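Local coordinates for protein muramidase (Sodiomyces alcalophilus, PDB 6ZM8) that hydrolyses the glycan strands of bacterial peptidoglycan as a fungal GH25 muramidase (lysozyme, EC 3.2.1.17), probably within a TIM-barrel-like fold, at residues A71-F76 against V121-G126; L94-N99 against P132-T137; S111-W116 against Q143-S148; N115-F120 against N149-R154. All coordinates share one frame; numbering follows the deposited sequence.

Contact 1. Residues A71-F76 against V121-G126; sequences AQARYF and VTTYHG
Tyr124 lies against Ala73 and Phe76 where two helices run side by side, 8.2 Å between the segment axes at closest approach and 36° between their directions. Its side chain can be followed outward. CB touches the methyl of Ala73, with Tyr124 CB and Ala73 CB 4.1 Å apart. CG is anti to the backbone N (chi1 -176°), which carries the ring out from the helix to the Phe76 side. CD1 and CE1 then meet the CD2-CE2 side of the Phe76 ring. The closest pair is Tyr124 CE1 and Phe76 CE2 at 3.5 Å. The rings are only 28° from parallel, yet slid so far past each other that they touch by their rims. Ala73 O faces the rim of the Tyr124 ring. At the tip, OH is hydrogen-bonded to Gly81 O and Gly92 N.

Beside it, Ala73 CB also meets Thr123 CG2 at 3.8 Å. The exposed Arg74 only brushes that methyl. Thr123 OG1 bonds back to Asp119 O in its own helix.

Helices 69-78 and 110-128 are thus joined by apolar packing. Phe120 adds to it from helix 110-128, Phe76 also touches strand 26-33, and Tyr124 rests on Pro132.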
loop_
_atom_site.group_PDB
_atom_site.type_symbol
_atom_site.label_atom_id
_atom_site.label_comp_id
_atom_site.label_asym_id
_atom_site.label_seq_id
_atom_site.Cartn_x
_atom_site.Cartn_y
_atom_site.Cartn_z
ATOM N N ALA A 71 -1.865 0.979 -17.190
ATOM C CA ALA A 71 -3.074 1.802 -17.161
ATOM C C ALA A 71 -3.481 2.078 -15.724
ATOM O O ALA A 71 -3.931 3.185 -15.378
ATOM C CB ALA A 71 -4.208 1.126 -17.916
ATOM N N GLN A 72 -3.360 1.071 -14.858
ATOM C CA GLN A 72 -3.749 1.267 -13.456
ATOM C C GLN A 72 -2.738 2.154 -12.714
ATOM O O GLN A 72 -3.159 2.939 -11.857
ATOM C CB GLN A 72 -3.969 -0.086 -12.778
ATOM C CG GLN A 72 -5.329 -0.627 -13.224
ATOM C CD GLN A 72 -5.730 -1.967 -12.656
ATOM O OE1 GLN A 72 -5.600 -2.218 -11.445
ATOM N NE2 GLN A 72 -6.258 -2.804 -13.517
ATOM N N ALA A 73 -1.443 2.049 -13.041
ATOM C CA ALA A 73 -0.488 2.955 -12.420
ATOM C C ALA A 73 -0.763 4.403 -12.819
ATOM O O ALA A 73 -0.665 5.305 -11.978
ATOM C CB ALA A 73 0.931 2.563 -12.817
ATOM N N ARG A 74 -1.095 4.641 -14.092
ATOM C CA ARG A 74 -1.430 6.001 -14.527
ATOM C C ARG A 74 -2.670 6.500 -13.801
ATOM O O ARG A 74 -2.730 7.670 -13.373
ATOM C CB ARG A 74 -1.682 6.058 -16.046
ATOM C CG ARG A 74 -0.440 5.986 -16.887
ATOM C CD ARG A 74 -0.710 6.191 -18.385
ATOM N NE ARG A 74 -1.275 5.005 -19.024
ATOM C CZ ARG A 74 -0.564 3.960 -19.567
ATOM N NH1 ARG A 74 0.756 3.997 -19.422
ATOM N NH2 ARG A 74 -1.166 2.924 -20.079
ATOM N N TYR A 75 -3.702 5.675 -13.707
ATOM C CA TYR A 75 -4.947 6.087 -13.046
ATOM C C TYR A 75 -4.682 6.417 -11.576
ATOM O O TYR A 75 -5.138 7.437 -11.055
ATOM C CB TYR A 75 -5.979 4.973 -13.194
ATOM C CG TYR A 75 -7.339 5.330 -12.661
ATOM C CD1 TYR A 75 -8.111 6.286 -13.263
ATOM C CD2 TYR A 75 -7.876 4.686 -11.560
ATOM C CE1 TYR A 75 -9.399 6.596 -12.812
ATOM C CE2 TYR A 75 -9.143 4.976 -11.083
ATOM C CZ TYR A 75 -9.914 5.911 -11.724
ATOM O OH TYR A 75 -11.180 6.138 -11.266
ATOM N N PHE A 76 -3.953 5.539 -10.894
ATOM C CA PHE A 76 -3.599 5.766 -9.491
ATOM C C PHE A 76 -2.797 7.054 -9.317
ATOM O O PHE A 76 -3.131 7.899 -8.470
ATOM C CB PHE A 76 -2.808 4.550 -9.009
ATOM C CG PHE A 76 -2.257 4.669 -7.623
ATOM C CD1 PHE A 76 -3.056 5.007 -6.525
ATOM C CD2 PHE A 76 -0.915 4.339 -7.383
ATOM C CE1 PHE A 76 -2.527 5.000 -5.242
ATOM C CE2 PHE A 76 -0.401 4.325 -6.092
ATOM C CZ PHE A 76 -1.211 4.651 -5.018
ATOM N N VAL A 121 4.633 -1.347 -11.516
ATOM C CA VAL A 121 5.653 -0.670 -10.694
ATOM C C VAL A 121 6.627 0.131 -11.579
ATOM O O VAL A 121 7.118 1.159 -11.142
ATOM C CB VAL A 121 6.393 -1.637 -9.745
ATOM C CG1 VAL A 121 5.407 -2.447 -8.903
ATOM C CG2 VAL A 121 7.334 -2.569 -10.462
ATOM N N THR A 122 6.975 -0.368 -12.780
ATOM C CA THR A 122 7.820 0.410 -13.674
ATOM C C THR A 122 7.109 1.686 -14.102
ATOM O O THR A 122 7.717 2.767 -14.149
ATOM C CB THR A 122 8.229 -0.455 -14.872
ATOM O OG1 THR A 122 9.090 -1.484 -14.432
ATOM C CG2 THR A 122 8.942 0.336 -15.942
ATOM N N THR A 123 5.827 1.581 -14.439
ATOM C CA THR A 123 5.075 2.762 -14.871
ATOM C C THR A 123 4.953 3.772 -13.730
ATOM O O THR A 123 5.165 4.977 -13.918
ATOM C CB THR A 123 3.714 2.351 -15.429
ATOM O OG1 THR A 123 3.905 1.472 -16.549
ATOM C CG2 THR A 123 2.920 3.558 -15.901
ATOM N N TYR A 124 4.607 3.287 -12.535
ATOM C CA TYR A 124 4.466 4.188 -11.394
ATOM C C TYR A 124 5.785 4.940 -11.119
ATOM O O TYR A 124 5.784 6.125 -10.841
ATOM C CB TYR A 124 3.998 3.388 -10.165
ATOM C CG TYR A 124 3.734 4.285 -8.968
ATOM C CD1 TYR A 124 2.543 4.996 -8.853
ATOM C CD2 TYR A 124 4.692 4.432 -7.971
ATOM C CE1 TYR A 124 2.312 5.840 -7.780
ATOM C CE2 TYR A 124 4.467 5.272 -6.885
ATOM C CZ TYR A 124 3.277 5.985 -6.792
ATOM O OH TYR A 124 3.113 6.821 -5.719
ATOM N N HIS A 125 6.895 4.201 -11.190
ATOM C CA HIS A 125 8.221 4.828 -10.968
ATOM C C HIS A 125 8.549 5.855 -12.073
ATOM O O HIS A 125 9.111 6.910 -11.781
ATOM C CB HIS A 125 9.259 3.714 -10.890
ATOM C CG HIS A 125 10.661 4.203 -10.763
ATOM N ND1 HIS A 125 11.462 4.359 -11.862
ATOM C CD2 HIS A 125 11.375 4.541 -9.691
ATOM C CE1 HIS A 125 12.665 4.803 -11.439
ATOM N NE2 HIS A 125 12.630 4.927 -10.124
ATOM N N GLY A 126 8.205 5.546 -13.314
ATOM C CA GLY A 126 8.440 6.494 -14.385
ATOM C C GLY A 126 7.639 7.769 -14.230
ATOM O O GLY A 126 8.074 8.847 -14.648
#

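Contact 2. Residues L94-N99 against P132-T137; sequences LDIEYN and PVIYTT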
loop_
_atom_site.group_PDB
_atom_site.type_symbol
_atom_site.label_atom_id
_atom_site.label_comp_id
_atom_site.label_asym_id
_atom_site.label_seq_id
_atom_site.Cartn_x
_atom_site.Cartn_y
_atom_site.Cartn_z
ATOM N N LEU A 94 0.739 -0.549 -3.977
ATOM C CA LEU A 94 -0.028 -1.464 -4.808
ATOM C C LEU A 94 -0.593 -2.556 -3.887
ATOM O O LEU A 94 0.171 -3.367 -3.355
ATOM C CB LEU A 94 0.879 -2.082 -5.860
ATOM C CG LEU A 94 0.202 -3.131 -6.743
ATOM C CD1 LEU A 94 -0.921 -2.525 -7.583
ATOM C CD2 LEU A 94 1.229 -3.801 -7.636
ATOM N N ASP A 95 -1.925 -2.573 -3.725
ATOM C CA ASP A 95 -2.612 -3.606 -2.934
ATOM C C ASP A 95 -2.985 -4.713 -3.916
ATOM O O ASP A 95 -3.954 -4.581 -4.697
ATOM C CB ASP A 95 -3.811 -2.953 -2.264
ATOM C CG ASP A 95 -4.725 -3.887 -1.530
ATOM O OD1 ASP A 95 -4.475 -5.109 -1.565
ATOM O OD2 ASP A 95 -5.698 -3.390 -0.928
ATOM N N ILE A 96 -2.170 -5.765 -3.906
ATOM C CA ILE A 96 -2.246 -6.858 -4.868
ATOM C C ILE A 96 -2.509 -8.154 -4.073
ATOM O O ILE A 96 -1.614 -8.676 -3.383
ATOM C CB ILE A 96 -1.017 -6.882 -5.803
ATOM C CG1 ILE A 96 -1.056 -8.049 -6.773
ATOM C CG2 ILE A 96 0.321 -6.882 -5.070
ATOM C CD1 ILE A 96 -2.188 -8.035 -7.760
ATOM N N GLU A 97 -3.758 -8.595 -4.110
ATOM C CA GLU A 97 -4.234 -9.618 -3.205
ATOM C C GLU A 97 -5.430 -10.344 -3.840
ATOM O O GLU A 97 -5.806 -10.108 -4.979
ATOM C CB GLU A 97 -4.651 -8.992 -1.854
ATOM C CG GLU A 97 -5.844 -8.062 -1.994
ATOM C CD GLU A 97 -6.350 -7.605 -0.627
ATOM O OE1 GLU A 97 -7.201 -8.326 -0.045
ATOM O OE2 GLU A 97 -5.965 -6.539 -0.157
ATOM N N TYR A 98 -6.051 -11.192 -3.023
ATOM C CA TYR A 98 -7.136 -12.088 -3.454
ATOM C C TYR A 98 -8.187 -11.323 -4.259
ATOM O O TYR A 98 -8.746 -10.306 -3.832
ATOM C CB TYR A 98 -7.846 -12.695 -2.223
ATOM C CG TYR A 98 -6.892 -13.175 -1.150
ATOM C CD1 TYR A 98 -6.367 -14.465 -1.157
ATOM C CD2 TYR A 98 -6.488 -12.315 -0.135
ATOM C CE1 TYR A 98 -5.447 -14.863 -0.196
ATOM C CE2 TYR A 98 -5.599 -12.707 0.828
ATOM C CZ TYR A 98 -5.069 -13.973 0.801
ATOM O OH TYR A 98 -4.180 -14.286 1.805
ATOM N N ASN A 99 -8.540 -11.903 -5.405
ATOM C CA ASN A 99 -9.668 -11.367 -6.184
ATOM C C ASN A 99 -10.935 -11.313 -5.324
ATOM O O ASN A 99 -11.358 -12.346 -4.800
ATOM C CB ASN A 99 -9.858 -12.302 -7.358
ATOM C CG ASN A 99 -10.929 -11.859 -8.338
ATOM O OD1 ASN A 99 -11.578 -10.813 -8.178
ATOM N ND2 ASN A 99 -11.093 -12.676 -9.373
ATOM N N PRO A 132 6.801 1.823 -5.973
ATOM C CA PRO A 132 5.697 1.689 -5.033
ATOM C C PRO A 132 6.015 0.645 -3.967
ATOM O O PRO A 132 6.797 -0.288 -4.160
ATOM C CB PRO A 132 4.533 1.267 -5.911
ATOM C CG PRO A 132 5.216 0.452 -6.998
ATOM C CD PRO A 132 6.533 1.161 -7.255
ATOM N N VAL A 133 5.322 0.797 -2.830
ATOM C CA VAL A 133 5.212 -0.279 -1.858
ATOM C C VAL A 133 4.303 -1.369 -2.430
ATOM O O VAL A 133 3.354 -1.060 -3.168
ATOM C CB VAL A 133 4.624 0.336 -0.567
ATOM C CG1 VAL A 133 4.159 -0.702 0.447
ATOM C CG2 VAL A 133 5.651 1.270 0.072
ATOM N N ILE A 134 4.594 -2.629 -2.105
ATOM C CA ILE A 134 3.700 -3.734 -2.449
ATOM C C ILE A 134 3.053 -4.248 -1.167
ATOM O O ILE A 134 3.762 -4.688 -0.250
ATOM C CB ILE A 134 4.446 -4.850 -3.184
ATOM C CG1 ILE A 134 4.817 -4.376 -4.586
ATOM C CG2 ILE A 134 3.610 -6.143 -3.228
ATOM C CD1 ILE A 134 5.716 -5.327 -5.358
ATOM N N TYR A 135 1.711 -4.201 -1.139
ATOM C CA TYR A 135 0.911 -4.811 -0.069
ATOM C C TYR A 135 0.390 -6.147 -0.587
ATOM O O TYR A 135 -0.257 -6.204 -1.641
ATOM C CB TYR A 135 -0.258 -3.911 0.310
ATOM C CG TYR A 135 -1.256 -4.580 1.251
ATOM C CD1 TYR A 135 -2.287 -5.377 0.753
ATOM C CD2 TYR A 135 -1.183 -4.405 2.624
ATOM C CE1 TYR A 135 -3.204 -5.971 1.589
ATOM C CE2 TYR A 135 -2.120 -4.967 3.485
ATOM C CZ TYR A 135 -3.149 -5.760 2.962
ATOM O OH TYR A 135 -4.116 -6.315 3.751
ATOM N N THR A 136 0.665 -7.200 0.167
ATOM C CA THR A 136 0.183 -8.525 -0.207
ATOM C C THR A 136 0.215 -9.424 1.037
ATOM O O THR A 136 0.508 -8.983 2.148
ATOM C CB THR A 136 1.027 -9.086 -1.384
ATOM O OG1 THR A 136 0.328 -10.178 -1.989
ATOM C CG2 THR A 136 2.419 -9.512 -0.979
ATOM N N THR A 137 -0.095 -10.708 0.803
ATOM C CA THR A 137 0.087 -11.744 1.794
ATOM C C THR A 137 1.025 -12.793 1.225
ATOM O O THR A 137 1.108 -12.997 0.012
ATOM C CB THR A 137 -1.235 -12.399 2.212
ATOM O OG1 THR A 137 -1.709 -13.152 1.094
ATOM C CG2 THR A 137 -2.252 -11.373 2.673
HETATM O O HOH W 1 -6.625 -5.938 2.540
#
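Leu94 and Asp95 pair in parallel with Ile134 and Tyr135. The two strands are neighbours in the beta-alpha-beta unit formed by strand 93-95, helix 110-128 and strand 133-136, part of the barrel expected for a GH25 enzyme.

Backbone bonds set the register. Leu94 N donates to Val133 O, Tyr135 N to Leu94 O, and Ile96 N to Tyr135 O, at 2.8 to 3.0 Å.

Apolar packing is made by Ile96 and Ile134, CG2 to CG2 at 3.8 Å, with Trp141 of helix 138-145 against both.

Two carboxylates meet the Tyr135 ring. Asp95 and Tyr135 run alongside each other, CG anti to the backbone N in both (chi1 174° and 171°), and the Asp95 carboxylate is turned steeply against the ring. Asp95 OD1 is 3.2 Å from Tyr135 CD1. Glu97 has a second conformer, so its position is less certain. In this one OE2 lies at the rim of the Tyr135 ring, and one water donates to both Glu97 OE2 and Tyr135 OH. That hydroxyl also bonds to Gln180. The Asp-X-Glu spacing resembles the acidic motif of GH25 active sites.

Hydroxyl bonds finish the contact. Tyr98 OH meets Thr137 OG1 and also bonds to Asp139. Thr136 OG1 donates to Ile96 O at 2.8 Å, almost in line with the C=O bond (172°).

Contact 3. Residues S111-W116 against Q143-S148; sequences SAMVNW and QCTGNS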
loop_
_atom_site.group_PDB
_atom_site.type_symbol
_atom_site.label_atom_id
_atom_site.label_comp_id
_atom_site.label_asym_id
_atom_site.label_seq_id
_atom_site.Cartn_x
_atom_site.Cartn_y
_atom_site.Cartn_z
ATOM N N SER A 111 3.451 -16.197 -14.264
ATOM C CA SER A 111 4.347 -15.327 -15.000
ATOM C C SER A 111 3.613 -14.110 -15.567
ATOM O O SER A 111 4.154 -13.006 -15.585
ATOM C CB SER A 111 5.049 -16.137 -16.085
ATOM O OG SER A 111 4.119 -16.695 -17.009
ATOM N N ALA A 112 2.354 -14.281 -16.018
ATOM C CA ALA A 112 1.588 -13.143 -16.484
ATOM C C ALA A 112 1.345 -12.168 -15.320
ATOM O O ALA A 112 1.326 -10.939 -15.520
ATOM C CB ALA A 112 0.280 -13.538 -17.124
ATOM N N MET A 113 1.099 -12.690 -14.136
ATOM C CA MET A 113 0.877 -11.830 -12.975
ATOM C C MET A 113 2.149 -11.042 -12.635
ATOM O O MET A 113 2.094 -9.847 -12.351
ATOM C CB MET A 113 0.419 -12.680 -11.788
ATOM C CG MET A 113 0.059 -11.835 -10.567
ATOM S SD MET A 113 -1.336 -10.737 -10.762
ATOM C CE MET A 113 -2.666 -11.931 -10.658
ATOM N N VAL A 114 3.309 -11.723 -12.662
ATOM C CA VAL A 114 4.573 -11.017 -12.451
ATOM C C VAL A 114 4.730 -9.911 -13.487
ATOM O O VAL A 114 5.122 -8.786 -13.149
ATOM C CB VAL A 114 5.740 -12.008 -12.478
ATOM C CG1 VAL A 114 7.091 -11.297 -12.545
ATOM C CG2 VAL A 114 5.694 -12.928 -11.266
ATOM N N ASN A 115 4.431 -10.192 -14.763
ATOM C CA ASN A 115 4.558 -9.159 -15.772
ATOM C C ASN A 115 3.604 -7.985 -15.505
ATOM O O ASN A 115 3.976 -6.828 -15.764
ATOM C CB ASN A 115 4.263 -9.724 -17.177
ATOM C CG ASN A 115 5.299 -10.706 -17.673
ATOM O OD1 ASN A 115 6.371 -10.854 -17.091
ATOM N ND2 ASN A 115 4.949 -11.367 -18.764
ATOM N N TRP A 116 2.401 -8.265 -15.049
ATOM C CA TRP A 116 1.433 -7.216 -14.766
ATOM C C TRP A 116 1.958 -6.298 -13.659
ATOM O O TRP A 116 1.921 -5.075 -13.756
ATOM C CB TRP A 116 0.085 -7.863 -14.375
ATOM C CG TRP A 116 -1.032 -6.894 -14.253
ATOM C CD1 TRP A 116 -1.960 -6.648 -15.225
ATOM C CD2 TRP A 116 -1.326 -6.006 -13.163
ATOM N NE1 TRP A 116 -2.824 -5.653 -14.801
ATOM C CE2 TRP A 116 -2.454 -5.242 -13.561
ATOM C CE3 TRP A 116 -0.789 -5.779 -11.893
ATOM C CZ2 TRP A 116 -3.015 -4.263 -12.743
ATOM C CZ3 TRP A 116 -1.336 -4.798 -11.076
ATOM C CH2 TRP A 116 -2.431 -4.044 -11.518
ATOM N N GLN A 143 0.869 -18.353 -4.327
ATOM C CA GLN A 143 0.017 -19.006 -5.324
ATOM C C GLN A 143 -0.030 -18.255 -6.641
ATOM O O GLN A 143 -0.156 -18.858 -7.719
ATOM C CB GLN A 143 -1.387 -19.057 -4.762
ATOM C CG GLN A 143 -1.459 -19.965 -3.586
ATOM C CD GLN A 143 -2.848 -20.107 -3.045
ATOM O OE1 GLN A 143 -3.844 -20.082 -3.719
ATOM N NE2 GLN A 143 -3.006 -20.587 -1.811
ATOM N N CYS A 144 -0.062 -16.930 -6.566
ATOM C CA CYS A 144 -0.400 -16.151 -7.763
ATOM C C CYS A 144 0.814 -15.593 -8.509
ATOM O O CYS A 144 0.664 -15.226 -9.678
ATOM C CB CYS A 144 -1.357 -15.015 -7.442
ATOM S SG CYS A 144 -2.957 -15.581 -6.773
ATOM N N THR A 145 1.994 -15.557 -7.874
ATOM C CA THR A 145 3.211 -15.112 -8.574
ATOM C C THR A 145 4.256 -16.216 -8.631
ATOM O O THR A 145 5.332 -15.974 -9.180
ATOM C CB THR A 145 3.866 -13.848 -7.959
ATOM O OG1 THR A 145 4.595 -14.181 -6.770
ATOM C CG2 THR A 145 2.878 -12.736 -7.713
ATOM N N GLY A 146 3.977 -17.392 -8.067
ATOM C CA GLY A 146 5.035 -18.392 -7.924
ATOM C C GLY A 146 6.061 -17.992 -6.885
ATOM O O GLY A 146 7.211 -18.441 -6.935
ATOM N N ASN A 147 5.661 -17.143 -5.937
ATOM C CA ASN A 147 6.567 -16.631 -4.906
ATOM C C ASN A 147 7.756 -15.910 -5.551
ATOM O O ASN A 147 8.928 -16.231 -5.281
ATOM C CB ASN A 147 6.980 -17.699 -3.898
ATOM C CG ASN A 147 7.291 -17.109 -2.524
ATOM O OD1 ASN A 147 7.141 -15.912 -2.301
ATOM N ND2 ASN A 147 7.703 -17.962 -1.620
ATOM N N SER A 148 7.450 -14.916 -6.376
ATOM C CA SER A 148 8.482 -14.220 -7.146
ATOM C C SER A 148 9.324 -13.290 -6.272
ATOM O O SER A 148 8.757 -12.474 -5.520
ATOM C CB SER A 148 7.798 -13.381 -8.210
ATOM O OG SER A 148 8.755 -12.622 -8.941
#
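Met113 and Val114 meet the flat peptide groups of Cys144 and Thr145 at their oxygen ends, not over their faces. Met113 CB sits 3.3 Å from Cys144 O, tilted out of the carbonyl plane, and Met113 CG follows close by. Val114 CG2 is 3.7 Å from Thr145 O.

The Val114 methyl CG2 is shared. It also touches Thr145 CB and Ser148 CB, the latter at 3.7 Å. With chi1 at 168°, CG1 is anti to the backbone N and CG2 turns to the Thr145-Ser148 side. The Met113 chain bends at chi2 (64°), and its CG meets Thr145 CG2 at 4.1 Å.

Thr145 OG1 accepts from Ser148 N at 3.0 Å, nearly straight (176°), and bonds to Trp141 O as well. Cys144 is held from outside by its disulfide to Cys105.

Helix 138-145 ends here, and Gly146 leaves it with positive phi. The bond from Ser148 N to Thr145 OG1 is an ST motif at this helix terminus, packed against helix 110-128.

Contact 4. Residues N115-F120 against N149-R154; sequences NWIEDF and NRFANR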
loop_
_atom_site.group_PDB
_atom_site.type_symbol
_atom_site.label_atom_id
_atom_site.label_comp_id
_atom_site.label_asym_id
_atom_site.label_seq_id
_atom_site.Cartn_x
_atom_site.Cartn_y
_atom_site.Cartn_z
ATOM N N ASN A 115 4.431 -10.192 -14.763
ATOM C CA ASN A 115 4.558 -9.159 -15.772
ATOM C C ASN A 115 3.604 -7.985 -15.505
ATOM O O ASN A 115 3.976 -6.828 -15.764
ATOM C CB ASN A 115 4.263 -9.724 -17.177
ATOM C CG ASN A 115 5.299 -10.706 -17.673
ATOM O OD1 ASN A 115 6.371 -10.854 -17.091
ATOM N ND2 ASN A 115 4.949 -11.367 -18.764
ATOM N N TRP A 116 2.401 -8.265 -15.049
ATOM C CA TRP A 116 1.433 -7.216 -14.766
ATOM C C TRP A 116 1.958 -6.298 -13.659
ATOM O O TRP A 116 1.921 -5.075 -13.756
ATOM C CB TRP A 116 0.085 -7.863 -14.375
ATOM C CG TRP A 116 -1.032 -6.894 -14.253
ATOM C CD1 TRP A 116 -1.960 -6.648 -15.225
ATOM C CD2 TRP A 116 -1.326 -6.006 -13.163
ATOM N NE1 TRP A 116 -2.824 -5.653 -14.801
ATOM C CE2 TRP A 116 -2.454 -5.242 -13.561
ATOM C CE3 TRP A 116 -0.789 -5.779 -11.893
ATOM C CZ2 TRP A 116 -3.015 -4.263 -12.743
ATOM C CZ3 TRP A 116 -1.336 -4.798 -11.076
ATOM C CH2 TRP A 116 -2.431 -4.044 -11.518
ATOM N N ILE A 117 2.434 -6.927 -12.584
ATOM C CA ILE A 117 2.997 -6.162 -11.452
ATOM C C ILE A 117 4.200 -5.345 -11.937
ATOM O O ILE A 117 4.334 -4.180 -11.573
ATOM C CB ILE A 117 3.339 -7.105 -10.293
ATOM C CG1 ILE A 117 2.067 -7.791 -9.765
ATOM C CG2 ILE A 117 4.055 -6.337 -9.180
ATOM C CD1 ILE A 117 2.354 -9.004 -8.889
ATOM N N GLU A 118 5.086 -5.964 -12.741
ATOM C CA GLU A 118 6.230 -5.230 -13.281
ATOM C C GLU A 118 5.772 -4.002 -14.055
ATOM O O GLU A 118 6.362 -2.919 -13.957
ATOM C CB GLU A 118 7.054 -6.170 -14.153
ATOM C CG GLU A 118 8.299 -5.500 -14.751
ATOM C CD GLU A 118 9.313 -5.104 -13.706
ATOM O OE1 GLU A 118 9.837 -5.988 -13.013
ATOM O OE2 GLU A 118 9.500 -3.902 -13.498
ATOM N N ASP A 119 4.728 -4.162 -14.876
ATOM C CA ASP A 119 4.229 -3.039 -15.656
ATOM C C ASP A 119 3.711 -1.927 -14.725
ATOM O O ASP A 119 3.977 -0.737 -14.944
ATOM C CB ASP A 119 3.147 -3.541 -16.617
ATOM C CG ASP A 119 2.791 -2.591 -17.732
ATOM O OD1 ASP A 119 3.613 -1.771 -18.122
ATOM O OD2 ASP A 119 1.640 -2.749 -18.245
ATOM N N PHE A 120 2.979 -2.303 -13.685
ATOM C CA PHE A 120 2.510 -1.298 -12.721
ATOM C C PHE A 120 3.692 -0.583 -12.058
ATOM O O PHE A 120 3.727 0.654 -11.984
ATOM C CB PHE A 120 1.604 -1.963 -11.668
ATOM C CG PHE A 120 1.004 -0.956 -10.717
ATOM C CD1 PHE A 120 1.734 -0.431 -9.652
ATOM C CD2 PHE A 120 -0.307 -0.523 -10.897
ATOM C CE1 PHE A 120 1.180 0.533 -8.812
ATOM C CE2 PHE A 120 -0.871 0.422 -10.036
ATOM C CZ PHE A 120 -0.122 0.952 -9.004
ATOM N N ASN A 149 10.631 -13.310 -6.485
ATOM C CA ASN A 149 11.548 -12.376 -5.817
ATOM C C ASN A 149 11.813 -11.119 -6.649
ATOM O O ASN A 149 12.674 -10.336 -6.260
ATOM C CB ASN A 149 12.856 -13.043 -5.444
ATOM C CG ASN A 149 13.660 -13.460 -6.635
ATOM O OD1 ASN A 149 13.368 -13.127 -7.767
ATOM N ND2 ASN A 149 14.737 -14.207 -6.361
ATOM N N ARG A 150 11.086 -10.901 -7.738
ATOM C CA ARG A 150 11.482 -9.900 -8.734
ATOM C C ARG A 150 11.391 -8.469 -8.259
ATOM O O ARG A 150 12.012 -7.607 -8.869
ATOM C CB ARG A 150 10.715 -10.119 -10.031
ATOM C CG ARG A 150 11.365 -11.364 -10.697
ATOM C CD ARG A 150 11.175 -11.566 -12.170
ATOM N NE ARG A 150 10.423 -10.440 -12.709
ATOM C CZ ARG A 150 10.717 -9.646 -13.725
ATOM N NH1 ARG A 150 11.830 -9.788 -14.457
ATOM N NH2 ARG A 150 9.851 -8.668 -13.954
ATOM N N PHE A 151 10.596 -8.195 -7.233
ATOM C CA PHE A 151 10.303 -6.810 -6.830
ATOM C C PHE A 151 10.987 -6.432 -5.526
ATOM O O PHE A 151 10.946 -5.244 -5.174
ATOM C CB PHE A 151 8.793 -6.602 -6.706
ATOM C CG PHE A 151 8.117 -7.021 -7.980
ATOM C CD1 PHE A 151 8.255 -6.277 -9.144
ATOM C CD2 PHE A 151 7.403 -8.193 -8.037
ATOM C CE1 PHE A 151 7.753 -6.750 -10.351
ATOM C CE2 PHE A 151 6.896 -8.657 -9.256
ATOM C CZ PHE A 151 7.070 -7.933 -10.400
ATOM N N ALA A 152 11.601 -7.366 -4.807
ATOM C CA ALA A 152 12.034 -7.089 -3.441
ATOM C C ALA A 152 13.133 -6.033 -3.343
ATOM O O ALA A 152 13.179 -5.291 -2.360
ATOM C CB ALA A 152 12.487 -8.362 -2.768
ATOM N N ASN A 153 13.975 -5.909 -4.369
ATOM C CA ASN A 153 15.090 -4.939 -4.344
ATOM C C ASN A 153 14.683 -3.544 -4.859
ATOM O O ASN A 153 15.509 -2.644 -5.020
ATOM C CB ASN A 153 16.220 -5.458 -5.224
ATOM C CG ASN A 153 17.425 -4.560 -5.203
ATOM O OD1 ASN A 153 17.995 -4.261 -4.147
ATOM N ND2 ASN A 153 17.846 -4.148 -6.373
ATOM N N ARG A 154 13.449 -3.373 -5.182
ATOM C CA ARG A 154 12.898 -2.061 -5.508
ATOM C C ARG A 154 11.760 -1.626 -4.585
ATOM O O ARG A 154 11.671 -0.457 -4.221
ATOM C CB ARG A 154 12.369 -2.034 -6.953
ATOM C CG ARG A 154 13.476 -2.027 -7.996
ATOM C CD ARG A 154 12.953 -2.226 -9.411
ATOM N NE ARG A 154 12.439 -3.572 -9.563
ATOM C CZ ARG A 154 11.648 -3.971 -10.573
ATOM N NH1 ARG A 154 11.274 -3.085 -11.500
ATOM N NH2 ARG A 154 11.256 -5.217 -10.659
#
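Ile117 CG2 sits over one face of the Phe151 ring, and this is the tightly packed half of the contact. The methyl is 3.7 Å from the ring centroid and 16° off the ring normal, a CH-pi contact. CG2, anti to the Ile117 backbone N, points from the helix at the ring. Arg150 CB lies over the opposite face, and Glu118 CB is at the ring edge. Trp141 of helix 138-145 also touches Ile117 and Phe151.

The polar half is more open to solvent. Arg154 grips Glu118 end-on, its guanidinium nearly coplanar with the carboxylate (13°). Arg154 NH2 donates to Glu118 OE1 at 2.9 Å. Arg154 NH1 donates to Glu118 OE2 at 2.8 Å. Both oxygens use their syn lone pairs. Arg150, the exposed partner, comes in with its guanidinium plane almost perpendicular to the carboxylate. Its NH2 makes a salt bridge to Glu118 OE1 at 2.8 Å. Arg154 NH2 also donates to Arg150 O, from above the carbonyl plane. The Arg154 guanidinium makes a cation-pi contact with Trp131.

The loop has a type I turn from Asn149 to Ala152. A bidentate, end-on Arg-Glu pair joined by a second arginine forms a salt-bridge network that fastens this loop to a helix of the GH25 barrel.

Overall arrangement
From the N terminus the chain first passes residues 71-76, 94-99, 111-116 and 115-120. It then meets their partners in the same order, 121-126, 132-137, 143-148 and 149-154. Every loop closed this way therefore overlaps the next, and none encloses another. Contact 1 closes a loop of 44 residues between helices 69-78 and 110-128. Contact 2 pairs the strands on either side of helix 110-128 in the chain. Contacts 3 and 4 share Asn115 and Trp116 and join that helix to the end of helix 138-145 and the loop after it. Leu94 packs on Ile117 and Phe120 of helix 110-128, and Ile134 on Phe151 of the following loop, so strand, helix and loop meet.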